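Local atomic coordinates of conserved hypothetical protein (Streptococcus pneumoniae, PDB entry 2GK4), a protein that probably acts as a phosphopantothenoylcysteine synthetase, joining phosphopantothenate to cysteine during coenzyme A biosynthesis, with a Rossmann-like core. Residues F204-Q209 with L224-A229; D169-I174 with I187-L192; P99-M102 with E106-Q109; S14-I17 with R21-T24. All blocks are in the same frame, centred on the assembly; numbering follows the deposited sequence.

In the fold
Along the chain the four contacts follow one another in the order interaction 4, 3, 2, 1. Interactions 1 and 2 lie in the Rossmann-like alpha-beta-alpha core, about 15 Å apart between centres, and meet through the neighbouring strands 186-191 and 202-205 of the main mixed sheet. Interactions 3 and 4 belong to two small antiparallel sheets, with centres about 16 Å apart; Pro-99 packs against Glu-15, Ile-17 and Ile-23 where they touch. Both reach the second subunit, as interaction 2 does through Leu-192 alone, whereas interaction 1, about 46 Å from interaction 3 between centres and across the chain's centre from interactions 3 and 4, does not.

Interaction 1 (F204-Q209 with L224-A229); sequences FVEKNQ and LEKIQA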
loop_
_atom_site.group_PDB
_atom_site.type_symbol
_atom_site.label_atom_id
_atom_site.label_comp_id
_atom_site.label_asym_id
_atom_site.label_seq_id
_atom_site.Cartn_x
_atom_site.Cartn_y
_atom_site.Cartn_z
ATOM N N PHE A 204 16.714 23.362 9.393
ATOM C CA PHE A 204 16.425 24.123 8.178
ATOM C C PHE A 204 17.780 24.459 7.565
ATOM O O PHE A 204 18.527 25.288 8.106
ATOM C CB PHE A 204 15.626 25.397 8.535
ATOM C CG PHE A 204 14.153 25.161 8.723
ATOM C CD1 PHE A 204 13.676 24.136 9.560
ATOM C CD2 PHE A 204 13.230 26.001 8.089
ATOM C CE1 PHE A 204 12.297 23.936 9.734
ATOM C CE2 PHE A 204 11.856 25.829 8.266
ATOM C CZ PHE A 204 11.384 24.808 9.092
ATOM N N VAL A 205 18.120 23.726 6.510
ATOM C CA VAL A 205 19.385 23.840 5.843
ATOM C C VAL A 205 19.295 24.778 4.627
ATOM O O VAL A 205 18.576 24.531 3.604
ATOM C CB VAL A 205 19.949 22.430 5.434
ATOM C CG1 VAL A 205 21.332 22.560 4.803
ATOM C CG2 VAL A 205 20.055 21.518 6.659
ATOM N N GLU A 206 20.064 25.851 4.725
ATOM C CA GLU A 206 20.298 26.708 3.588
ATOM C C GLU A 206 21.772 26.669 3.185
ATOM O O GLU A 206 22.597 26.037 3.827
ATOM C CB GLU A 206 19.842 28.129 3.916
ATOM C CG GLU A 206 18.348 28.230 4.184
ATOM C CD GLU A 206 17.957 29.559 4.799
ATOM O OE1 GLU A 206 18.589 29.993 5.774
ATOM O OE2 GLU A 206 16.995 30.184 4.333
ATOM N N LYS A 207 22.094 27.363 2.103
ATOM C CA LYS A 207 23.424 27.330 1.535
ATOM C C LYS A 207 24.492 27.672 2.573
ATOM O O LYS A 207 25.462 26.942 2.733
ATOM C CB LYS A 207 23.471 28.320 0.382
ATOM C CG LYS A 207 24.740 28.266 -0.429
ATOM C CD LYS A 207 24.419 28.573 -1.888
ATOM C CE LYS A 207 24.226 30.063 -2.141
ATOM N NZ LYS A 207 24.818 30.446 -3.475
ATOM N N ASN A 208 24.270 28.753 3.309
ATOM C CA ASN A 208 25.257 29.271 4.258
ATOM C C ASN A 208 24.742 29.477 5.684
ATOM O O ASN A 208 25.424 30.128 6.501
ATOM C CB ASN A 208 25.780 30.634 3.778
ATOM C CG ASN A 208 26.606 30.547 2.497
ATOM O OD1 ASN A 208 27.351 29.594 2.272
ATOM N ND2 ASN A 208 26.453 31.543 1.644
ATOM N N GLN A 209 23.550 28.982 6.001
ATOM C CA GLN A 209 23.102 29.046 7.384
ATOM C C GLN A 209 22.175 27.910 7.713
ATOM O O GLN A 209 21.638 27.249 6.825
ATOM C CB GLN A 209 22.421 30.369 7.729
ATOM C CG GLN A 209 21.652 31.005 6.611
ATOM C CD GLN A 209 21.578 32.506 6.778
ATOM O OE1 GLN A 209 22.299 33.246 6.115
ATOM N NE2 GLN A 209 20.722 32.966 7.691
ATOM N N LEU A 224 6.220 29.180 7.914
ATOM C CA LEU A 224 5.329 30.338 7.714
ATOM C C LEU A 224 6.122 31.647 7.705
ATOM O O LEU A 224 5.942 32.492 6.813
ATOM C CB LEU A 224 4.164 30.351 8.725
ATOM C CG LEU A 224 3.222 31.584 8.653
ATOM C CD1 LEU A 224 2.512 31.666 7.312
ATOM C CD2 LEU A 224 2.175 31.535 9.795
ATOM N N GLU A 225 7.018 31.793 8.679
ATOM C CA GLU A 225 7.877 32.965 8.784
ATOM C C GLU A 225 8.744 33.161 7.535
ATOM O O GLU A 225 8.885 34.276 7.029
ATOM C CB GLU A 225 8.749 32.843 10.044
ATOM C CG GLU A 225 9.684 34.016 10.298
ATOM C CD GLU A 225 10.725 33.692 11.357
ATOM O OE1 GLU A 225 10.315 33.428 12.501
ATOM O OE2 GLU A 225 11.939 33.706 11.044
ATOM N N LYS A 226 9.326 32.072 7.038
ATOM C CA LYS A 226 10.210 32.142 5.884
ATOM C C LYS A 226 9.436 32.505 4.632
ATOM O O LYS A 226 9.913 33.283 3.783
ATOM C CB LYS A 226 10.972 30.829 5.728
ATOM C CG LYS A 226 12.035 30.663 6.820
ATOM C CD LYS A 226 12.835 29.402 6.624
ATOM C CE LYS A 226 14.097 29.667 5.819
ATOM N NZ LYS A 226 14.989 30.694 6.457
ATOM N N ILE A 227 8.226 31.963 4.519
ATOM C CA ILE A 227 7.391 32.289 3.378
ATOM C C ILE A 227 6.897 33.735 3.455
ATOM O O ILE A 227 6.879 34.436 2.436
ATOM C CB ILE A 227 6.217 31.283 3.219
ATOM C CG1 ILE A 227 6.780 29.954 2.710
ATOM C CG2 ILE A 227 5.176 31.809 2.233
ATOM C CD1 ILE A 227 5.816 28.822 2.867
ATOM N N GLN A 228 6.510 34.175 4.646
ATOM C CA GLN A 228 6.029 35.550 4.815
ATOM C C GLN A 228 7.138 36.526 4.418
ATOM O O GLN A 228 6.852 37.619 3.927
ATOM C CB GLN A 228 5.529 35.818 6.239
ATOM C CG GLN A 228 4.196 35.136 6.585
ATOM C CD GLN A 228 3.791 35.295 8.043
ATOM O OE1 GLN A 228 4.636 35.342 8.944
ATOM N NE2 GLN A 228 2.487 35.348 8.284
ATOM N N ALA A 229 8.391 36.090 4.576
ATOM C CA ALA A 229 9.575 36.896 4.253
ATOM C C ALA A 229 9.848 37.015 2.763
ATOM O O ALA A 229 10.654 37.856 2.340
ATOM C CB ALA A 229 10.809 36.341 4.957
#
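Lys-226 reaches from helix 216-228 across to Phe-204 and Glu-206, joining this C-terminal helix to the antiparallel edge of the Rossmann-like sheet, where strands 202-205 and 210-213 form a hairpin. The side chain of Lys-226 leaves the helix with CG beside its own backbone N. An anti chi2 (-177°) then puts CD at the rim of the Phe-204 ring, 3.7 Å from CD2 and near the ring plane, so the aliphatic part of the lysine meets an aromatic edge, not a face. Bends at chi3 (93°) and chi4 carry CE and NZ over to Glu-206. The phenylalanine and lysine side chains run alongside one another in opposing senses. The phenyl ring also packs on Ile-219, Leu-222 and Leu-223 of the same helix and on Ile-188 of the adjacent strand.

Glu-206 reaches toward the lysine from the opposite side, its chain extended beyond CG. It sits at the start of the hairpin turn, where its backbone N bonds to Gln-209 O at 3.0 Å and its carbonyl O accepts from Arg-176 NE. The salt bridge is lopsided: Lys-226 NZ lies 3.0 Å from Glu-206 OE2 but 3.7 Å from OE1, and it meets OE2 from above the carboxylate, 51° out of its plane.

Interaction 2 (D169-I174 with I187-L192); sequences DHLVDI and IIANDL
Leu-171 meets Ala-189, Asn-190 and Asp-191 through a single branched side chain, which rises from helix 168-182 toward the strand. Its CB is already directed at the sheet but stays 4.6 Å from Ala-189 CB. CG turns away from the backbone N of the leucine (chi1 -164°), which brings the branch point down on the small methyl of Ala-189, CG to CB 3.6 Å. From there the two methyls part. CD1 stays near the alanine, 3.8 Å from Ala-189 CB, and also rests 3.6 Å from the carbonyl oxygen of Asn-190.

The helix is the connection of a beta-alpha-beta unit, leading from strand 156-163 to its parallel neighbour 186-191, and it runs back over the sheet at 145° to the strand with the local axes 8.4 Å apart. Leu-163 and Ile-203, on strands flanking 186-191, also touch the leucine. The side chain of Asn-190 points to the other side of the strand, where ND2 donates to Lys-161 O and OD1 binds a glycerol, probably from the crystallisation liquor. CD2, the second methyl of Leu-171, lies over the peptide that follows, 3.9 Å from Asn-190 C, and comes within 4.3 Å of Asp-191 CB.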
loop_
_atom_site.group_PDB
_atom_site.type_symbol
_atom_site.label_atom_id
_atom_site.label_comp_id
_atom_site.label_asym_id
_atom_site.label_seq_id
_atom_site.Cartn_x
_atom_site.Cartn_y
_atom_site.Cartn_z
ATOM N N ASP A 169 25.752 16.664 11.602
ATOM C CA ASP A 169 26.649 17.207 10.597
ATOM C C ASP A 169 26.504 16.434 9.265
ATOM O O ASP A 169 26.594 17.023 8.185
ATOM C CB ASP A 169 28.108 17.202 11.095
ATOM C CG ASP A 169 28.396 18.331 12.097
ATOM O OD1 ASP A 169 27.650 19.334 12.112
ATOM O OD2 ASP A 169 29.384 18.225 12.863
ATOM N N HIS A 170 26.246 15.128 9.348
ATOM C CA HIS A 170 26.083 14.317 8.126
ATOM C C HIS A 170 24.779 14.710 7.452
ATOM O O HIS A 170 24.719 14.868 6.223
ATOM C CB HIS A 170 26.106 12.816 8.439
ATOM C CG HIS A 170 25.850 11.937 7.246
ATOM N ND1 HIS A 170 26.732 11.840 6.193
ATOM C CD2 HIS A 170 24.816 11.112 6.947
ATOM C CE1 HIS A 170 26.256 10.989 5.300
ATOM N NE2 HIS A 170 25.091 10.544 5.727
ATOM N N LEU A 171 23.760 14.930 8.281
ATOM C CA LEU A 171 22.441 15.331 7.824
ATOM C C LEU A 171 22.575 16.645 7.046
ATOM O O LEU A 171 22.021 16.787 5.960
ATOM C CB LEU A 171 21.522 15.482 9.040
ATOM C CG LEU A 171 20.010 15.543 8.955
ATOM C CD1 LEU A 171 19.455 14.445 8.021
ATOM C CD2 LEU A 171 19.379 15.434 10.377
ATOM N N VAL A 172 23.306 17.601 7.616
ATOM C CA VAL A 172 23.576 18.877 6.945
ATOM C C VAL A 172 24.343 18.710 5.623
ATOM O O VAL A 172 23.967 19.302 4.605
ATOM C CB VAL A 172 24.338 19.854 7.885
ATOM C CG1 VAL A 172 24.834 21.096 7.107
ATOM C CG2 VAL A 172 23.381 20.266 9.018
ATOM N N ASP A 173 25.394 17.890 5.645
ATOM C CA ASP A 173 26.199 17.559 4.459
ATOM C C ASP A 173 25.299 17.054 3.329
ATOM O O ASP A 173 25.313 17.604 2.213
ATOM C CB ASP A 173 27.281 16.532 4.869
ATOM C CG ASP A 173 28.019 15.848 3.682
ATOM O OD1 ASP A 173 27.702 16.039 2.498
ATOM O OD2 ASP A 173 28.940 15.042 3.968
ATOM N N ILE A 174 24.503 16.036 3.630
ATOM C CA ILE A 174 23.565 15.467 2.645
ATOM C C ILE A 174 22.491 16.473 2.170
ATOM O O ILE A 174 22.184 16.554 0.960
ATOM C CB ILE A 174 22.905 14.188 3.196
ATOM C CG1 ILE A 174 23.978 13.141 3.559
ATOM C CG2 ILE A 174 21.821 13.616 2.206
ATOM C CD1 ILE A 174 24.859 12.652 2.380
ATOM N N ILE A 187 16.320 23.159 2.437
ATOM C CA ILE A 187 16.033 21.743 2.685
ATOM C C ILE A 187 15.843 21.535 4.184
ATOM O O ILE A 187 16.730 21.860 4.995
ATOM C CB ILE A 187 17.179 20.794 2.177
ATOM C CG1 ILE A 187 17.346 20.817 0.646
ATOM C CG2 ILE A 187 16.927 19.377 2.598
ATOM C CD1 ILE A 187 16.135 20.348 -0.151
ATOM N N ILE A 188 14.699 20.974 4.557
ATOM C CA ILE A 188 14.409 20.658 5.948
ATOM C C ILE A 188 14.841 19.207 6.188
ATOM O O ILE A 188 14.207 18.242 5.695
ATOM C CB ILE A 188 12.940 20.931 6.275
ATOM C CG1 ILE A 188 12.626 22.427 6.050
ATOM C CG2 ILE A 188 12.573 20.483 7.722
ATOM C CD1 ILE A 188 11.169 22.753 6.094
ATOM N N ALA A 189 15.947 19.061 6.901
ATOM C CA ALA A 189 16.563 17.754 7.105
ATOM C C ALA A 189 16.144 17.191 8.466
ATOM O O ALA A 189 16.011 17.937 9.429
ATOM C CB ALA A 189 18.085 17.858 7.014
ATOM N N ASN A 190 15.910 15.893 8.521
ATOM C CA ASN A 190 15.514 15.253 9.767
ATOM C C ASN A 190 15.921 13.794 9.813
ATOM O O ASN A 190 16.180 13.183 8.769
ATOM C CB ASN A 190 14.028 15.487 10.070
ATOM C CG ASN A 190 13.054 14.935 8.979
ATOM O OD1 ASN A 190 11.933 14.574 9.320
ATOM N ND2 ASN A 190 13.439 14.936 7.710
ATOM N N ASP A 191 15.985 13.263 11.035
ATOM C CA ASP A 191 16.466 11.918 11.307
ATOM C C ASP A 191 15.255 11.198 11.888
ATOM O O ASP A 191 14.590 11.683 12.820
ATOM C CB ASP A 191 17.625 11.984 12.322
ATOM C CG ASP A 191 18.285 10.641 12.587
ATOM O OD1 ASP A 191 17.610 9.574 12.503
ATOM O OD2 ASP A 191 19.498 10.662 12.921
ATOM N N LEU A 192 14.930 10.062 11.277
ATOM C CA LEU A 192 13.817 9.252 11.709
ATOM C C LEU A 192 13.860 8.956 13.214
ATOM O O LEU A 192 12.810 8.858 13.868
ATOM C CB LEU A 192 13.804 7.926 10.943
ATOM C CG LEU A 192 12.547 7.064 11.173
ATOM C CD1 LEU A 192 11.287 7.764 10.648
ATOM C CD2 LEU A 192 12.763 5.749 10.454
#

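Interaction 3 (P99-M102 with E106-Q109); sequences PVYM and EEVQ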
loop_
_atom_site.group_PDB
_atom_site.type_symbol
_atom_site.label_atom_id
_atom_site.label_comp_id
_atom_site.label_asym_id
_atom_site.label_seq_id
_atom_site.Cartn_x
_atom_site.Cartn_y
_atom_site.Cartn_z
ATOM N N PRO A 99 8.471 -0.961 -10.257
ATOM C CA PRO A 99 8.488 -2.323 -10.768
ATOM C C PRO A 99 8.655 -2.394 -12.281
ATOM O O PRO A 99 8.075 -1.578 -13.019
ATOM C CB PRO A 99 7.094 -2.849 -10.390
ATOM C CG PRO A 99 6.769 -2.127 -9.144
ATOM C CD PRO A 99 7.268 -0.720 -9.418
ATOM N N VAL A 100 9.455 -3.365 -12.740
ATOM C CA VAL A 100 9.579 -3.624 -14.161
ATOM C C VAL A 100 9.097 -5.043 -14.487
ATOM O O VAL A 100 8.242 -5.244 -15.366
ATOM C CB VAL A 100 11.038 -3.420 -14.659
ATOM C CG1 VAL A 100 11.182 -3.864 -16.136
ATOM C CG2 VAL A 100 11.446 -1.961 -14.507
ATOM N N TYR A 101 9.600 -6.015 -13.737
ATOM C CA TYR A 101 9.382 -7.418 -14.072
ATOM C C TYR A 101 9.390 -8.263 -12.818
ATOM O O TYR A 101 10.285 -8.139 -11.986
ATOM C CB TYR A 101 10.485 -7.883 -15.015
ATOM C CG TYR A 101 10.313 -9.275 -15.573
ATOM C CD1 TYR A 101 11.183 -10.294 -15.209
ATOM C CD2 TYR A 101 9.305 -9.564 -16.495
ATOM C CE1 TYR A 101 11.052 -11.590 -15.750
ATOM C CE2 TYR A 101 9.173 -10.855 -17.046
ATOM C CZ TYR A 101 10.047 -11.860 -16.655
ATOM O OH TYR A 101 9.948 -13.143 -17.192
HETATM N N MSE A 102 8.383 -9.121 -12.694
HETATM C CA MSE A 102 8.208 -9.970 -11.524
HETATM C C MSE A 102 8.199 -11.417 -11.994
HETATM O O MSE A 102 7.451 -11.771 -12.904
HETATM C CB MSE A 102 6.868 -9.638 -10.859
HETATM C CG MSE A 102 6.339 -10.667 -9.868
HETATM SE SE MSE A 102 6.835 -10.218 -8.070
HETATM C CE MSE A 102 8.297 -10.955 -7.997
ATOM N N GLU A 106 13.495 -19.489 -10.004
ATOM C CA GLU A 106 14.057 -20.434 -10.972
ATOM C C GLU A 106 14.429 -19.780 -12.311
ATOM O O GLU A 106 15.523 -20.013 -12.825
ATOM C CB GLU A 106 13.120 -21.634 -11.169
ATOM C CG GLU A 106 11.629 -21.279 -11.117
ATOM C CD GLU A 106 11.004 -21.421 -9.722
ATOM O OE1 GLU A 106 10.759 -22.582 -9.306
ATOM O OE2 GLU A 106 10.736 -20.381 -9.069
ATOM N N GLU A 107 13.538 -18.943 -12.854
ATOM C CA GLU A 107 13.843 -18.164 -14.076
ATOM C C GLU A 107 15.070 -17.263 -13.872
ATOM O O GLU A 107 15.922 -17.150 -14.761
ATOM C CB GLU A 107 12.640 -17.329 -14.563
ATOM C CG GLU A 107 12.845 -16.782 -15.992
ATOM C CD GLU A 107 11.859 -15.677 -16.421
ATOM O OE1 GLU A 107 10.869 -15.409 -15.726
ATOM O OE2 GLU A 107 12.075 -15.082 -17.497
ATOM N N VAL A 108 15.167 -16.620 -12.707
ATOM C CA VAL A 108 16.332 -15.780 -12.381
ATOM C C VAL A 108 17.616 -16.622 -12.291
ATOM O O VAL A 108 18.662 -16.249 -12.822
ATOM C CB VAL A 108 16.130 -14.974 -11.083
ATOM C CG1 VAL A 108 17.318 -14.012 -10.830
ATOM C CG2 VAL A 108 14.809 -14.153 -11.175
ATOM N N GLN A 109 17.520 -17.761 -11.622
ATOM C CA GLN A 109 18.659 -18.667 -11.495
ATOM C C GLN A 109 19.196 -19.168 -12.841
ATOM O O GLN A 109 20.405 -19.390 -12.991
ATOM C CB GLN A 109 18.288 -19.829 -10.585
ATOM C CG GLN A 109 18.434 -19.452 -9.123
ATOM C CD GLN A 109 17.983 -20.542 -8.161
ATOM O OE1 GLN A 109 16.962 -21.200 -8.375
ATOM N NE2 GLN A 109 18.748 -20.729 -7.086
#
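Tyr-101 and Glu-107 carry the whole contact, which joins strand 97-104 to the short helix 105-110 that follows it directly in the chain. The polar part is a hydroxyl-carboxylate pairing. The phenol hydroxyl sits between the two carboxylate oxygens: Tyr-101 OH lies 2.9 Å from Glu-107 OE2 and, less certainly because the placing of that oxygen is less sure, 2.9 Å from OE1, with the carboxyl carbon CD 3.3 Å away. The two flat groups are turned almost perpendicular, their planes 82° apart. Both side chains reach across from opposite directions: in Tyr-101, CG lies anti to the backbone N (chi1 -174°), and Glu-107 has the same first turn (chi1 -167°) with an extended chain beyond, which spans the gap.

In the backbone, Val-100 and Tyr-101 form a classic beta bulge opposite Phe-137 of strand 133-140, within this two-stranded sheet. Aromatic and apolar packing follows, the Tyr-101 ring meeting Phe-117 with their planes only about 15° apart, while Val-108 on the helix packs on Leu-114 of the second subunit.

The pairing gives the acidic group a polar partner at the hydroxyl end of the tyrosine, and the backbone N of Lys-126 adds a weak bond to OE1; together they probably help to stabilise negative charge there.

Interaction 4 (S14-I17 with R21-T24); sequences SEAI and RSIT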
loop_
_atom_site.group_PDB
_atom_site.type_symbol
_atom_site.label_atom_id
_atom_site.label_comp_id
_atom_site.label_asym_id
_atom_site.label_seq_id
_atom_site.Cartn_x
_atom_site.Cartn_y
_atom_site.Cartn_z
ATOM N N SER A 14 2.770 5.206 -4.607
ATOM C CA SER A 14 2.546 3.765 -4.645
ATOM C C SER A 14 2.778 3.318 -6.081
ATOM O O SER A 14 2.200 3.888 -7.007
ATOM C CB SER A 14 1.102 3.415 -4.262
ATOM O OG SER A 14 0.898 3.436 -2.854
ATOM N N GLU A 15 3.613 2.306 -6.265
ATOM C CA GLU A 15 3.929 1.821 -7.610
ATOM C C GLU A 15 3.320 0.413 -7.782
ATOM O O GLU A 15 3.704 -0.508 -7.072
ATOM C CB GLU A 15 5.453 1.789 -7.787
ATOM C CG GLU A 15 6.161 3.125 -7.511
ATOM C CD GLU A 15 5.814 4.211 -8.512
ATOM O OE1 GLU A 15 5.800 3.923 -9.748
ATOM O OE2 GLU A 15 5.581 5.358 -8.056
ATOM N N ALA A 16 2.377 0.255 -8.715
ATOM C CA ALA A 16 1.666 -1.032 -8.869
ATOM C C ALA A 16 2.586 -2.165 -9.310
ATOM O O ALA A 16 3.436 -1.998 -10.204
ATOM C CB ALA A 16 0.481 -0.896 -9.823
ATOM N N ILE A 17 2.444 -3.301 -8.645
ATOM C CA ILE A 17 3.135 -4.526 -9.043
ATOM C C ILE A 17 2.203 -5.336 -9.939
ATOM O O ILE A 17 2.588 -5.826 -11.013
ATOM C CB ILE A 17 3.547 -5.365 -7.815
ATOM C CG1 ILE A 17 4.688 -4.666 -7.069
ATOM C CG2 ILE A 17 4.011 -6.756 -8.240
ATOM C CD1 ILE A 17 4.930 -5.211 -5.652
ATOM N N ARG A 21 -1.370 -5.693 -5.685
ATOM C CA ARG A 21 -0.216 -5.318 -4.848
ATOM C C ARG A 21 0.512 -4.108 -5.424
ATOM O O ARG A 21 0.582 -3.962 -6.639
ATOM C CB ARG A 21 0.754 -6.501 -4.726
ATOM C CG ARG A 21 0.146 -7.713 -4.046
ATOM C CD ARG A 21 1.184 -8.832 -3.908
ATOM N NE ARG A 21 1.741 -9.249 -5.197
ATOM C CZ ARG A 21 2.783 -10.068 -5.345
ATOM N NH1 ARG A 21 3.399 -10.589 -4.286
ATOM N NH2 ARG A 21 3.198 -10.384 -6.566
ATOM N N SER A 22 1.054 -3.272 -4.535
ATOM C CA SER A 22 1.933 -2.155 -4.910
ATOM C C SER A 22 3.117 -2.118 -3.988
ATOM O O SER A 22 3.043 -2.693 -2.884
ATOM C CB SER A 22 1.153 -0.854 -4.731
ATOM O OG SER A 22 0.136 -0.781 -5.735
ATOM N N ILE A 23 4.209 -1.488 -4.424
ATOM C CA ILE A 23 5.260 -1.145 -3.466
ATOM C C ILE A 23 5.080 0.341 -3.200
ATOM O O ILE A 23 5.069 1.177 -4.128
ATOM C CB ILE A 23 6.672 -1.470 -3.984
ATOM C CG1 ILE A 23 7.730 -1.004 -2.976
ATOM C CG2 ILE A 23 6.918 -0.907 -5.415
ATOM C CD1 ILE A 23 9.113 -1.630 -3.270
ATOM N N THR A 24 4.940 0.662 -1.925
ATOM C CA THR A 24 4.372 1.959 -1.541
ATOM C C THR A 24 5.336 2.615 -0.555
ATOM O O THR A 24 5.831 1.936 0.370
ATOM C CB THR A 24 3.017 1.730 -0.843
ATOM O OG1 THR A 24 2.071 1.175 -1.773
ATOM C CG2 THR A 24 2.460 3.028 -0.273
#
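A beta hairpin made of strands 14-16 and 21-25 is closed here by three backbone bonds, and Ser-14 meets Thr-24 at its open end. Glu-15 and Ile-23 form the hydrogen-bonded antiparallel pair: Glu-15 N donates to Ile-23 O at 2.8 Å in a nearly straight bond (170°), and Ile-23 N returns to Glu-15 O at 2.9 Å, rather more bent (154°). Nearer the turn, Ile-17 N binds Arg-21 O at 2.8 Å. The non-hydrogen-bonded pairs, Ser-14 with Thr-24 and Ala-16 with Ser-22, put their side chains on one face. There, in the modelled conformer of Ser-14, one of two, its OG lies 2.8 Å from Thr-24 OG1, a hydrogen bond less sure than those of the backbone.

On the other face, Ile-23 CG2 packs 3.9 Å from Glu-15 CB. The carboxylate of Glu-15 turns away from the hairpin through a bend at chi2 (-66°), to be held by Thr-98 OG1 and Thr-71 N.

Strand 21-24 pairs antiparallel with a strand of the second subunit, so the sheet continues across the dimer interface, and Thr-24 OG1 also bonds to Thr-24 OG1 of that subunit. Arg-21 forms a salt bridge through NE with Asp-18 in the turn, while NH1 reaches Ser-95 of the second subunit. The Ile-17 and Arg-21 side chains pass at a slant, Ile-17 CG2 stopping 4.1 Å from Arg-21 NH2.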